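Local coordinates for protein arginase (RocF) (Helicobacter pylori, PDB 4G3H) that probably hydrolyses L-arginine to urea and L-ornithine, with the help of two manganese ions bound per subunit, at residues G138-R143 with L172-K177; V180-R185 with Q217-S222; Q261-L266 with L299-L304. All blocks are in the same frame, centred on the assembly; numbering follows the deposited sequence.

Interaction 1. Residues G138-R143 with L172-K177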
loop_
_atom_site.group_PDB
_atom_site.type_symbol
_atom_site.label_atom_id
_atom_site.label_comp_id
_atom_site.label_asym_id
_atom_site.label_seq_id
_atom_site.Cartn_x
_atom_site.Cartn_y
_atom_site.Cartn_z
ATOM N N GLY A 138 -7.905 -7.770 4.564
ATOM C CA GLY A 138 -8.959 -8.663 5.005
ATOM C C GLY A 138 -10.071 -8.682 3.971
ATOM O O GLY A 138 -10.769 -9.685 3.811
ATOM N N MET A 139 -10.236 -7.566 3.265
ATOM C CA MET A 139 -11.261 -7.442 2.234
ATOM C C MET A 139 -10.753 -8.011 0.914
ATOM O O MET A 139 -11.521 -8.566 0.128
ATOM C CB MET A 139 -11.645 -5.975 2.051
ATOM C CG MET A 139 -12.180 -5.320 3.313
ATOM S SD MET A 139 -12.553 -3.585 3.044
ATOM C CE MET A 139 -13.780 -3.751 1.783
ATOM N N VAL A 140 -9.456 -7.862 0.665
ATOM C CA VAL A 140 -8.865 -8.390 -0.556
ATOM C C VAL A 140 -8.861 -9.911 -0.481
ATOM O O VAL A 140 -9.066 -10.589 -1.488
ATOM C CB VAL A 140 -7.409 -7.889 -0.739
ATOM C CG1 VAL A 140 -6.677 -8.754 -1.756
ATOM C CG2 VAL A 140 -7.414 -6.438 -1.203
ATOM N N LEU A 141 -8.640 -10.436 0.723
ATOM C CA LEU A 141 -8.592 -11.877 0.950
ATOM C C LEU A 141 -9.949 -12.502 1.278
ATOM O O LEU A 141 -10.058 -13.719 1.422
ATOM C CB LEU A 141 -7.624 -12.188 2.084
ATOM C CG LEU A 141 -6.143 -11.880 1.859
ATOM C CD1 LEU A 141 -5.383 -12.121 3.156
ATOM C CD2 LEU A 141 -5.596 -12.756 0.739
ATOM N N ASN A 142 -10.980 -11.675 1.405
ATOM C CA ASN A 142 -12.315 -12.170 1.726
ATOM C C ASN A 142 -12.420 -12.840 3.089
ATOM O O ASN A 142 -13.167 -13.801 3.259
ATOM C CB ASN A 142 -12.806 -13.144 0.657
ATOM C CG ASN A 142 -13.622 -12.462 -0.412
ATOM O OD1 ASN A 142 -13.085 -11.759 -1.268
ATOM N ND2 ASN A 142 -14.937 -12.650 -0.358
ATOM N N ARG A 143 -11.665 -12.334 4.056
ATOM C CA ARG A 143 -11.700 -12.869 5.412
ATOM C C ARG A 143 -12.095 -11.732 6.343
ATOM O O ARG A 143 -11.437 -11.476 7.348
ATOM C CB ARG A 143 -10.329 -13.433 5.805
ATOM C CG ARG A 143 -9.920 -14.665 5.007
ATOM C CD ARG A 143 -10.991 -15.748 5.091
ATOM N NE ARG A 143 -11.235 -16.181 6.466
ATOM C CZ ARG A 143 -10.426 -16.977 7.160
ATOM N NH1 ARG A 143 -9.312 -17.441 6.614
ATOM N NH2 ARG A 143 -10.730 -17.301 8.410
ATOM N N LEU A 172 -9.276 -13.304 -10.873
ATOM C CA LEU A 172 -8.866 -14.367 -10.077
ATOM C C LEU A 172 -8.889 -14.014 -8.684
ATOM O O LEU A 172 -8.763 -13.016 -8.294
ATOM C CB LEU A 172 -7.466 -14.665 -10.465
ATOM C CG LEU A 172 -7.241 -15.075 -11.904
ATOM C CD1 LEU A 172 -5.936 -14.959 -12.509
ATOM C CD2 LEU A 172 -7.737 -16.319 -12.028
ATOM N N GLU A 173 -8.998 -14.950 -7.915
ATOM C CA GLU A 173 -8.928 -14.717 -6.484
ATOM C C GLU A 173 -7.445 -14.639 -6.156
ATOM O O GLU A 173 -6.621 -15.238 -6.846
ATOM C CB GLU A 173 -9.569 -15.861 -5.710
ATOM C CG GLU A 173 -11.047 -16.019 -5.975
ATOM C CD GLU A 173 -11.643 -17.161 -5.189
ATOM O OE1 GLU A 173 -12.865 -17.391 -5.307
ATOM O OE2 GLU A 173 -10.882 -17.828 -4.456
ATOM N N ILE A 174 -7.101 -13.891 -5.118
ATOM C CA ILE A 174 -5.715 -13.755 -4.724
ATOM C C ILE A 174 -5.283 -15.005 -3.956
ATOM O O ILE A 174 -5.998 -15.478 -3.078
ATOM C CB ILE A 174 -5.522 -12.492 -3.842
ATOM C CG1 ILE A 174 -5.853 -11.235 -4.653
ATOM C CG2 ILE A 174 -4.100 -12.420 -3.321
ATOM C CD1 ILE A 174 -4.964 -11.016 -5.868
ATOM N N ASP A 175 -4.119 -15.540 -4.308
ATOM C CA ASP A 175 -3.557 -16.718 -3.656
ATOM C C ASP A 175 -2.881 -16.205 -2.384
ATOM O O ASP A 175 -1.860 -15.518 -2.450
ATOM C CB ASP A 175 -2.525 -17.363 -4.585
ATOM C CG ASP A 175 -1.896 -18.611 -3.994
ATOM O OD1 ASP A 175 -2.176 -18.924 -2.823
ATOM O OD2 ASP A 175 -1.114 -19.278 -4.708
ATOM N N PRO A 176 -3.442 -16.534 -1.208
ATOM C CA PRO A 176 -2.905 -16.098 0.088
ATOM C C PRO A 176 -1.399 -16.330 0.247
ATOM O O PRO A 176 -0.724 -15.618 1.002
ATOM C CB PRO A 176 -3.725 -16.910 1.095
ATOM C CG PRO A 176 -5.001 -17.177 0.375
ATOM C CD PRO A 176 -4.532 -17.505 -1.017
ATOM N N LYS A 177 -0.890 -17.328 -0.467
ATOM C CA LYS A 177 0.525 -17.683 -0.426
ATOM C C LYS A 177 1.386 -16.738 -1.258
ATOM O O LYS A 177 2.613 -16.795 -1.197
ATOM C CB LYS A 177 0.710 -19.114 -0.924
ATOM C CG LYS A 177 0.151 -20.172 0.012
ATOM C CD LYS A 177 -0.072 -21.479 -0.729
ATOM C CE LYS A 177 0.224 -22.664 0.163
ATOM N NZ LYS A 177 1.674 -22.705 0.506
HETATM O O HOH W 1 -9.240 -12.780 -2.755
#
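Val140, the last residue of helix 136-140, and Leu141 just after it meet Ile174 and Pro176 in the loop that leads into strand 179-182, part of the central parallel beta sheet of the alpha/beta arginase fold. The contact covers 141 Å², and the backbones come closest at Leu141 and Ile174, whose CA atoms are 6.6 Å apart.

Three apolar contacts make up the interface. Val140 CG1 lies 3.9 Å from Ile174 CG1, the two side chains slanting across one another. The CG1 branch of Val140 is set anti to the backbone N (chi1 163°), and it is the branch that does the touching. Leu141 CD2 touches both of its partners, 4.3 Å from Ile174 CG2 and 4.5 Å from Pro176 CG, which lie roughly at right angles as seen from it. Phe98 of helix 94-104 also packs on Val140 and Ile174, whereas Leu198 of helix 189-198 lies against Pro176.

The polar link is indirect and doubtful. A water may bridge the helix end and the loop, donating to Val140 O at 2.5 Å and accepting from Ile174 N at 3.4 Å, but the first leg is unusually short and the second weak.

Each segment is also shaped by its own bonds. Asn142, with positive phi (63°), is the first residue to leave helical geometry, and Arg143 N returns to Gly138 O at 2.8 Å. The loop is bent by an Asx turn whose acceptor is Asp175; OD2 of the same carboxylate forms a salt bridge with Lys109. In the turn, Lys177 N donates to Asp175 OD1 at 3.1 Å, meeting that oxygen from above the carboxylate plane, 58° out of it.

Interaction 2. Residues V180-R185 with Q217-S222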
loop_
_atom_site.group_PDB
_atom_site.type_symbol
_atom_site.label_atom_id
_atom_site.label_comp_id
_atom_site.label_asym_id
_atom_site.label_seq_id
_atom_site.Cartn_x
_atom_site.Cartn_y
_atom_site.Cartn_z
ATOM N N VAL A 180 3.126 -11.413 0.550
ATOM C CA VAL A 180 4.319 -11.519 1.377
ATOM C C VAL A 180 4.451 -10.338 2.330
ATOM O O VAL A 180 4.620 -9.190 1.910
ATOM C CB VAL A 180 5.590 -11.618 0.502
ATOM C CG1 VAL A 180 6.811 -11.883 1.381
ATOM C CG2 VAL A 180 5.426 -12.727 -0.535
ATOM N N TYR A 181 4.370 -10.634 3.622
ATOM C CA TYR A 181 4.470 -9.613 4.657
ATOM C C TYR A 181 5.916 -9.357 5.066
ATOM O O TYR A 181 6.694 -10.291 5.233
ATOM C CB TYR A 181 3.691 -10.043 5.900
ATOM C CG TYR A 181 2.194 -9.858 5.835
ATOM C CD1 TYR A 181 1.633 -8.601 5.577
ATOM C CD2 TYR A 181 1.332 -10.920 6.133
ATOM C CE1 TYR A 181 0.252 -8.404 5.630
ATOM C CE2 TYR A 181 -0.041 -10.738 6.189
ATOM C CZ TYR A 181 -0.580 -9.476 5.942
ATOM O OH TYR A 181 -1.943 -9.287 6.050
ATOM N N PHE A 182 6.261 -8.087 5.247
ATOM C CA PHE A 182 7.607 -7.706 5.662
ATOM C C PHE A 182 7.525 -6.781 6.870
ATOM O O PHE A 182 6.893 -5.727 6.801
ATOM C CB PHE A 182 8.333 -6.973 4.527
ATOM C CG PHE A 182 8.585 -7.824 3.310
ATOM C CD1 PHE A 182 9.737 -8.606 3.217
ATOM C CD2 PHE A 182 7.672 -7.845 2.256
ATOM C CE1 PHE A 182 9.977 -9.394 2.090
ATOM C CE2 PHE A 182 7.903 -8.630 1.126
ATOM C CZ PHE A 182 9.060 -9.406 1.044
ATOM N N GLY A 183 8.156 -7.182 7.972
ATOM C CA GLY A 183 8.173 -6.366 9.177
ATOM C C GLY A 183 6.931 -6.351 10.055
ATOM O O GLY A 183 6.861 -5.577 11.014
ATOM N N VAL A 184 5.952 -7.197 9.750
ATOM C CA VAL A 184 4.720 -7.246 10.540
ATOM C C VAL A 184 5.026 -7.615 11.992
ATOM O O VAL A 184 5.681 -8.621 12.261
ATOM C CB VAL A 184 3.723 -8.263 9.947
ATOM C CG1 VAL A 184 2.497 -8.381 10.837
ATOM C CG2 VAL A 184 3.319 -7.829 8.545
ATOM N N ARG A 185 4.541 -6.805 12.928
ATOM C CA ARG A 185 4.815 -7.057 14.335
ATOM C C ARG A 185 3.709 -6.638 15.293
ATOM O O ARG A 185 3.843 -6.808 16.500
ATOM C CB ARG A 185 6.111 -6.348 14.725
ATOM C CG ARG A 185 6.153 -4.884 14.300
ATOM C CD ARG A 185 7.464 -4.254 14.693
ATOM N NE ARG A 185 7.498 -2.808 14.492
ATOM C CZ ARG A 185 7.631 -2.199 13.317
ATOM N NH1 ARG A 185 7.656 -0.875 13.270
ATOM N NH2 ARG A 185 7.742 -2.900 12.192
ATOM N N GLN A 217 15.243 -14.224 -1.275
ATOM C CA GLN A 217 15.264 -15.486 -2.007
ATOM C C GLN A 217 13.990 -16.285 -1.737
ATOM O O GLN A 217 13.390 -16.853 -2.657
ATOM C CB GLN A 217 16.503 -16.291 -1.606
ATOM C CG GLN A 217 16.854 -17.431 -2.548
ATOM C CD GLN A 217 16.912 -16.986 -3.994
ATOM O OE1 GLN A 217 17.452 -15.924 -4.311
ATOM N NE2 GLN A 217 16.357 -17.801 -4.883
ATOM N N LYS A 218 13.578 -16.330 -0.473
ATOM C CA LYS A 218 12.362 -17.047 -0.107
ATOM C C LYS A 218 11.146 -16.320 -0.682
ATOM O O LYS A 218 10.106 -16.936 -0.926
ATOM C CB LYS A 218 12.229 -17.153 1.414
ATOM C CG LYS A 218 13.243 -18.071 2.090
ATOM C CD LYS A 218 12.970 -18.153 3.589
ATOM C CE LYS A 218 14.063 -18.912 4.338
ATOM N NZ LYS A 218 13.872 -18.879 5.827
ATOM N N THR A 219 11.280 -15.009 -0.891
ATOM C CA THR A 219 10.187 -14.216 -1.459
ATOM C C THR A 219 10.001 -14.614 -2.923
ATOM O O THR A 219 8.870 -14.741 -3.398
ATOM C CB THR A 219 10.473 -12.697 -1.376
ATOM O OG1 THR A 219 10.500 -12.292 -0.001
ATOM C CG2 THR A 219 9.389 -11.907 -2.106
ATOM N N LYS A 220 11.117 -14.813 -3.626
ATOM C CA LYS A 220 11.097 -15.220 -5.034
ATOM C C LYS A 220 10.397 -16.561 -5.170
ATOM O O LYS A 220 9.599 -16.773 -6.082
ATOM C CB LYS A 220 12.516 -15.362 -5.575
ATOM C CG LYS A 220 13.279 -14.066 -5.706
ATOM C CD LYS A 220 14.704 -14.344 -6.134
ATOM C CE LYS A 220 15.461 -13.064 -6.433
ATOM N NZ LYS A 220 16.901 -13.347 -6.714
ATOM N N GLU A 221 10.712 -17.468 -4.253
ATOM C CA GLU A 221 10.122 -18.797 -4.248
ATOM C C GLU A 221 8.607 -18.701 -4.156
ATOM O O GLU A 221 7.895 -19.321 -4.943
ATOM C CB GLU A 221 10.688 -19.608 -3.079
ATOM C CG GLU A 221 12.191 -19.834 -3.196
ATOM C CD GLU A 221 12.806 -20.504 -1.975
ATOM O OE1 GLU A 221 14.020 -20.801 -2.019
ATOM O OE2 GLU A 221 12.088 -20.729 -0.975
ATOM N N SER A 222 8.121 -17.906 -3.208
ATOM C CA SER A 222 6.684 -17.722 -3.013
ATOM C C SER A 222 6.004 -17.058 -4.208
ATOM O O SER A 222 4.826 -17.295 -4.475
ATOM C CB SER A 222 6.418 -16.861 -1.774
ATOM O OG SER A 222 6.833 -17.505 -0.582
#
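Thr219 of helix 212-223 fits against Phe182 and Val180 of strand 179-182, and this is the close part of a contact in which a helix packs on the central parallel sheet of an alpha/beta fold. Thr219 OG1 sits at the edge of the Phe182 ring, near its plane, 3.4 Å from CZ and 3.6 Å from CE1. The same hydroxyl is hydrogen-bonded to Val215 O one turn earlier, so the buried oxygen is satisfied within its own helix while the ring edge abuts it. Thr219 CG2 comes 4.0 Å from Phe182 CZ, and Val180 CG1 reaches OG1 at the same 4.0 Å; chi1 of -174° puts CG1 trans to the backbone N and directs this branch at the threonine.

The packing is looser at Ser222, where CB is 4.4 Å from Val180 CG2 and the residue is partly exposed. Gln217 and Glu221 lie on the solvent side of the helix.

The helix segment runs nearly antiparallel to the strand it covers, at 158°, their axes 10.3 Å apart at closest approach. Strand 179-182 pairs with strands 110-115 and 202-203; Leu113 and Phe203 from these strands touch Thr219, while Leu262 and Leu266 of helix 256-269 pack on Phe182.

Interaction 3. Residues Q261-L266 with L299-L304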
loop_
_atom_site.group_PDB
_atom_site.type_symbol
_atom_site.label_atom_id
_atom_site.label_comp_id
_atom_site.label_asym_id
_atom_site.label_seq_id
_atom_site.Cartn_x
_atom_site.Cartn_y
_atom_site.Cartn_z
ATOM N N GLN A 261 17.723 -0.687 2.150
ATOM C CA GLN A 261 18.390 -1.874 1.638
ATOM C C GLN A 261 17.370 -2.904 1.166
ATOM O O GLN A 261 17.502 -3.455 0.072
ATOM C CB GLN A 261 19.282 -2.491 2.716
ATOM C CG GLN A 261 20.633 -1.820 2.831
ATOM C CD GLN A 261 21.263 -2.022 4.189
ATOM O OE1 GLN A 261 21.312 -3.147 4.704
ATOM N NE2 GLN A 261 21.758 -0.935 4.780
ATOM N N LEU A 262 16.359 -3.165 1.990
ATOM C CA LEU A 262 15.336 -4.135 1.617
ATOM C C LEU A 262 14.615 -3.666 0.359
ATOM O O LEU A 262 14.401 -4.445 -0.564
ATOM C CB LEU A 262 14.317 -4.330 2.743
ATOM C CG LEU A 262 13.167 -5.291 2.411
ATOM C CD1 LEU A 262 13.713 -6.722 2.268
ATOM C CD2 LEU A 262 12.105 -5.240 3.505
ATOM N N LEU A 263 14.238 -2.392 0.325
ATOM C CA LEU A 263 13.544 -1.843 -0.833
ATOM C C LEU A 263 14.346 -1.973 -2.123
ATOM O O LEU A 263 13.816 -2.391 -3.150
ATOM C CB LEU A 263 13.211 -0.369 -0.601
ATOM C CG LEU A 263 11.787 -0.053 -0.152
ATOM C CD1 LEU A 263 11.635 1.459 -0.023
ATOM C CD2 LEU A 263 10.787 -0.614 -1.168
ATOM N N GLY A 264 15.621 -1.604 -2.068
ATOM C CA GLY A 264 16.466 -1.684 -3.248
ATOM C C GLY A 264 16.558 -3.086 -3.826
ATOM O O GLY A 264 16.498 -3.271 -5.046
ATOM N N LEU A 265 16.707 -4.070 -2.943
ATOM C CA LEU A 265 16.807 -5.472 -3.343
ATOM C C LEU A 265 15.496 -5.986 -3.933
ATOM O O LEU A 265 15.491 -6.683 -4.951
ATOM C CB LEU A 265 17.200 -6.322 -2.134
ATOM C CG LEU A 265 18.674 -6.707 -1.988
ATOM C CD1 LEU A 265 19.582 -5.557 -2.377
ATOM C CD2 LEU A 265 18.921 -7.145 -0.551
ATOM N N LEU A 266 14.381 -5.649 -3.292
ATOM C CA LEU A 266 13.088 -6.092 -3.787
ATOM C C LEU A 266 12.788 -5.473 -5.151
ATOM O O LEU A 266 12.270 -6.147 -6.045
ATOM C CB LEU A 266 11.973 -5.719 -2.802
ATOM C CG LEU A 266 11.850 -6.481 -1.478
ATOM C CD1 LEU A 266 10.653 -5.938 -0.730
ATOM C CD2 LEU A 266 11.673 -7.971 -1.721
ATOM N N LEU A 299 11.253 11.434 1.403
ATOM C CA LEU A 299 11.626 11.896 0.075
ATOM C C LEU A 299 12.752 11.037 -0.499
ATOM O O LEU A 299 12.807 10.804 -1.702
ATOM C CB LEU A 299 12.034 13.373 0.124
ATOM C CG LEU A 299 10.830 14.321 0.198
ATOM C CD1 LEU A 299 11.288 15.757 0.380
ATOM C CD2 LEU A 299 10.013 14.180 -1.074
ATOM N N GLU A 300 13.644 10.563 0.362
ATOM C CA GLU A 300 14.735 9.703 -0.086
ATOM C C GLU A 300 14.188 8.333 -0.480
ATOM O O GLU A 300 14.653 7.727 -1.443
ATOM C CB GLU A 300 15.792 9.568 1.012
ATOM C CG GLU A 300 16.649 10.818 1.175
ATOM C CD GLU A 300 17.606 10.735 2.351
ATOM O OE1 GLU A 300 18.288 9.698 2.497
ATOM O OE2 GLU A 300 17.682 11.715 3.120
ATOM N N ILE A 301 13.195 7.852 0.263
ATOM C CA ILE A 301 12.556 6.575 -0.046
ATOM C C ILE A 301 11.958 6.712 -1.449
ATOM O O ILE A 301 12.109 5.833 -2.303
ATOM C CB ILE A 301 11.391 6.268 0.931
ATOM C CG1 ILE A 301 11.881 6.292 2.382
ATOM C CG2 ILE A 301 10.767 4.921 0.592
ATOM C CD1 ILE A 301 12.806 5.170 2.747
ATOM N N LEU A 302 11.280 7.831 -1.675
ATOM C CA LEU A 302 10.648 8.103 -2.962
ATOM C C LEU A 302 11.669 8.191 -4.101
ATOM O O LEU A 302 11.449 7.607 -5.163
ATOM C CB LEU A 302 9.799 9.381 -2.876
ATOM C CG LEU A 302 8.289 9.277 -2.558
ATOM C CD1 LEU A 302 7.910 7.893 -2.023
ATOM C CD2 LEU A 302 7.908 10.366 -1.563
ATOM N N ASP A 303 12.778 8.904 -3.885
ATOM C CA ASP A 303 13.821 9.002 -4.915
ATOM C C ASP A 303 14.314 7.610 -5.294
ATOM O O ASP A 303 14.505 7.304 -6.467
ATOM C CB ASP A 303 15.033 9.803 -4.429
ATOM C CG ASP A 303 14.731 11.267 -4.226
ATOM O OD1 ASP A 303 13.916 11.827 -4.991
ATOM O OD2 ASP A 303 15.328 11.863 -3.304
ATOM N N LEU A 304 14.540 6.779 -4.283
ATOM C CA LEU A 304 15.014 5.423 -4.494
ATOM C C LEU A 304 14.024 4.615 -5.337
ATOM O O LEU A 304 14.417 3.907 -6.262
ATOM C CB LEU A 304 15.245 4.748 -3.139
ATOM C CG LEU A 304 15.759 3.310 -3.093
ATOM C CD1 LEU A 304 16.424 3.060 -1.760
ATOM C CD2 LEU A 304 14.620 2.342 -3.301
#
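Leu263, Leu304 and Ile301 carry most of the 161 Å² covered between helices 256-269 and 293-309. Leu263 contributes the largest share and meets both partners. Its CD1 reaches Ile301 CG2 at 3.6 Å, the two side chains crossing at about a right angle. Its first torsion, chi1 -99°, lies well away from a staggered value, and CD1 sits close against the isoleucine methyl in that rotation. Ile301 CG2 is the branch beside the carbonyl carbon, anti to the backbone N.

Leu304 comes at the other end of Leu263: its CD2 is 4.1 Å from Leu263 CB. Its side chain extends with N, CA, CB and CG in a trans arrangement (chi1 -179°), which carries CD2 across to the neighbouring helix, where it also approaches Gly264 N at 4.3 Å.

The segments run parallel, crossing at -16° with axes 10.8 Å apart, as expected of two helices lying side by side on one sheet. Leu233 of strand 228-234 underlies both Leu263 and Ile301; Met212 of helix 212-223 packs on Leu262 and Leu265, and Leu24 of helix 16-30 packs on Leu299 and Leu302.

How the interactions relate
The three contacts follow one another along the chain without nesting or crossing. Interaction 1 closes a loop of 28 residues, holding helix 153-163, and ends shortly before strand 179-182. Interaction 2 opens on that strand and closes on helix 212-223, after strand 202-203, with 31 residues between its segments. Interaction 3 then joins the helices before and after strand 274-280. Interactions 1 and 2 abut at Lys177 O and Ser222 CB, 3.8 Å apart, while Phe182 CZ and CD1 pack on Leu266 CD2 and Leu262 CD2 respectively, each at 4.1 Å, linking interactions 2 and 3. Interactions 1 and 3, with centres about 27 Å apart, lie on opposite sides of the chain's centre.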